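Local coordinates for protein fluoroacetyl coenzyme A thioesterase (Streptomyces Cattleya, PDB 3KUW) that hydrolyses fluoroacetyl-CoA to fluoroacetate and CoA before it can react with citrate synthase, and so confers resistance to fluoroacetate, at residues L100-S105 with H118-I123. The protein carries 1 engineered substitution. Numbering follows the deposited sequence.
With FAH (fluoroacetic acid), chain C.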
loop_
_atom_site.group_PDB
_atom_site.type_symbol
_atom_site.label_atom_id
_atom_site.label_comp_id
_atom_site.label_asym_id
_atom_site.label_seq_id
_atom_site.Cartn_x
_atom_site.Cartn_y
_atom_site.Cartn_z
ATOM N N LEU A 100 -2.565 -15.004 -10.740
ATOM C CA LEU A 100 -3.878 -14.389 -10.968
ATOM C C LEU A 100 -3.732 -12.845 -11.065
ATOM O O LEU A 100 -2.864 -12.248 -10.414
ATOM C CB LEU A 100 -4.837 -14.776 -9.845
ATOM C CG LEU A 100 -5.170 -16.286 -9.649
ATOM C CD1 LEU A 100 -4.269 -17.048 -8.674
ATOM C CD2 LEU A 100 -6.626 -16.415 -9.166
ATOM N N SER A 101 -4.583 -12.200 -11.846
ATOM C CA SER A 101 -4.582 -10.755 -11.786
ATOM C C SER A 101 -5.991 -10.216 -11.908
ATOM O O SER A 101 -6.888 -10.875 -12.484
ATOM C CB SER A 101 -3.586 -10.153 -12.801
ATOM O OG SER A 101 -4.184 -10.008 -14.059
ATOM N N TRP A 102 -6.188 -9.046 -11.291
ATOM C CA TRP A 102 -7.455 -8.342 -11.265
ATOM C C TRP A 102 -7.227 -6.890 -11.718
ATOM O O TRP A 102 -6.172 -6.300 -11.455
ATOM C CB TRP A 102 -8.068 -8.273 -9.830
ATOM C CG TRP A 102 -8.563 -9.606 -9.278
ATOM C CD1 TRP A 102 -9.833 -10.055 -9.289
ATOM C CD2 TRP A 102 -7.768 -10.659 -8.707
ATOM N NE1 TRP A 102 -9.904 -11.312 -8.743
ATOM C CE2 TRP A 102 -8.649 -11.695 -8.361
ATOM C CE3 TRP A 102 -6.404 -10.804 -8.429
ATOM C CZ2 TRP A 102 -8.218 -12.889 -7.771
ATOM C CZ3 TRP A 102 -5.971 -11.988 -7.832
ATOM C CH2 TRP A 102 -6.892 -13.003 -7.485
ATOM N N ARG A 103 -8.256 -6.312 -12.345
ATOM C CA ARG A 103 -8.404 -4.860 -12.341
ATOM C C ARG A 103 -9.206 -4.516 -11.040
ATOM O O ARG A 103 -10.267 -5.135 -10.732
ATOM C CB ARG A 103 -9.097 -4.403 -13.628
ATOM C CG ARG A 103 -9.812 -3.100 -13.447
ATOM C CD ARG A 103 -9.099 -1.959 -14.091
ATOM N NE ARG A 103 -9.926 -0.770 -13.880
ATOM C CZ ARG A 103 -9.477 0.478 -13.782
ATOM N NH1 ARG A 103 -10.383 1.453 -13.573
ATOM N NH2 ARG A 103 -8.161 0.761 -13.887
ATOM N N VAL A 104 -8.641 -3.631 -10.221
ATOM C CA VAL A 104 -9.314 -3.173 -8.985
ATOM C C VAL A 104 -9.809 -1.744 -9.086
ATOM O O VAL A 104 -9.117 -0.888 -9.626
ATOM C CB VAL A 104 -8.390 -3.312 -7.744
ATOM C CG1 VAL A 104 -8.326 -4.837 -7.377
ATOM C CG2 VAL A 104 -6.962 -2.743 -7.964
ATOM N N SER A 105 -10.961 -1.437 -8.506
ATOM C CA SER A 105 -11.363 -0.038 -8.431
ATOM C C SER A 105 -12.070 0.187 -7.103
ATOM O O SER A 105 -12.561 -0.779 -6.516
ATOM C CB SER A 105 -12.220 0.398 -9.631
ATOM O OG SER A 105 -13.458 -0.298 -9.796
ATOM N N HIS A 118 -3.812 -5.512 -9.699
ATOM C CA HIS A 118 -3.138 -6.218 -8.624
ATOM C C HIS A 118 -2.899 -7.635 -9.126
ATOM O O HIS A 118 -3.835 -8.271 -9.713
ATOM C CB HIS A 118 -4.009 -6.302 -7.353
ATOM C CG HIS A 118 -3.320 -7.029 -6.211
ATOM N ND1 HIS A 118 -3.954 -7.968 -5.412
ATOM C CD2 HIS A 118 -2.043 -6.973 -5.778
ATOM C CE1 HIS A 118 -3.112 -8.430 -4.510
ATOM N NE2 HIS A 118 -1.940 -7.841 -4.708
ATOM N N GLU A 119 -1.701 -8.139 -8.819
ATOM C CA GLU A 119 -1.298 -9.525 -9.198
ATOM C C GLU A 119 -0.991 -10.343 -7.955
ATOM O O GLU A 119 -0.493 -9.777 -6.962
ATOM C CB GLU A 119 -0.088 -9.423 -10.095
ATOM C CG GLU A 119 -0.447 -9.061 -11.568
ATOM C CD GLU A 119 -0.734 -7.568 -11.882
ATOM O OE1 GLU A 119 -0.162 -6.630 -11.227
ATOM O OE2 GLU A 119 -1.538 -7.323 -12.841
ATOM N N ARG A 120 -1.322 -11.646 -7.972
ATOM C CA ARG A 120 -1.102 -12.515 -6.795
ATOM C C ARG A 120 -0.553 -13.833 -7.287
ATOM O O ARG A 120 -0.766 -14.201 -8.492
ATOM C CB ARG A 120 -2.401 -12.755 -6.002
ATOM C CG ARG A 120 -3.166 -11.443 -5.443
ATOM C CD ARG A 120 -4.256 -11.862 -4.374
ATOM N NE ARG A 120 -3.617 -12.411 -3.168
ATOM C CZ ARG A 120 -2.961 -11.684 -2.233
ATOM N NH1 ARG A 120 -2.881 -10.353 -2.310
ATOM N NH2 ARG A 120 -2.412 -12.297 -1.204
ATOM N N ALA A 121 0.227 -14.500 -6.426
ATOM C CA ALA A 121 0.736 -15.840 -6.697
ATOM C C ALA A 121 0.274 -16.782 -5.604
ATOM O O ALA A 121 0.333 -16.451 -4.428
ATOM C CB ALA A 121 2.238 -15.865 -6.755
ATOM N N VAL A 122 -0.163 -17.981 -6.009
ATOM C CA VAL A 122 -0.560 -19.039 -5.071
ATOM C C VAL A 122 0.755 -19.614 -4.473
ATOM O O VAL A 122 1.727 -19.875 -5.215
ATOM C CB VAL A 122 -1.339 -20.159 -5.805
ATOM C CG1 VAL A 122 -1.639 -21.340 -4.896
ATOM C CG2 VAL A 122 -2.646 -19.611 -6.459
ATOM N N ILE A 123 0.768 -19.820 -3.165
ATOM C CA ILE A 123 1.949 -20.381 -2.484
ATOM C C ILE A 123 1.603 -21.637 -1.681
ATOM O O ILE A 123 0.475 -21.794 -1.267
ATOM C CB ILE A 123 2.618 -19.343 -1.522
ATOM C CG1 ILE A 123 1.618 -18.826 -0.466
ATOM C CG2 ILE A 123 3.202 -18.187 -2.338
ATOM C CD1 ILE A 123 2.297 -18.073 0.702
HETATM C C FAH C . 1.438 -9.646 1.472
HETATM F F FAH C . -1.008 -9.978 0.771
HETATM O O FAH C . 2.598 -10.129 1.430
HETATM C CH3 FAH C . 0.235 -10.557 1.103
HETATM O OXT FAH C . 1.290 -8.434 1.808
#
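W102 lays the CZ3 corner of its indole obliquely against the aliphatic chain of R120, with CZ3 3.7 Å from R120 CG. Its chi1 of -69° sets CG beside the backbone N and anti to the carbonyl carbon, and the ring runs back along the strand toward R120. Beyond that corner the arginine bends at chi3 (67°), and its guanidinium plane stands 52° from the indole. The F atom of the bound fluoroacetic acid lies at the guanidinium edge, near its plane, 3.4 Å from R120 NH2, while NE is hydrogen-bonded to S67 OG. On the same face L100 CD1 touches V122 CG2 at 3.8 Å. On the other face S101 CB packs against the bent side chain of E119, 3.5 Å from OE2, and S101 OG bonds instead to S94 on the next strand. Two pairs of backbone hydrogen bonds fix this register: L100 with R120 and W102 with H118, the W102 N to H118 O bond being 2.9 Å. Helix 42-56 covers the W102 face through C53, V54 and E50, an active-site residue beside H118. The hairpin of 99-107 and 112-124 supplies two central strands of the antiparallel sheet that wraps helix 42-56 in the hot-dog fold, and here it carries the substrate-binding R120.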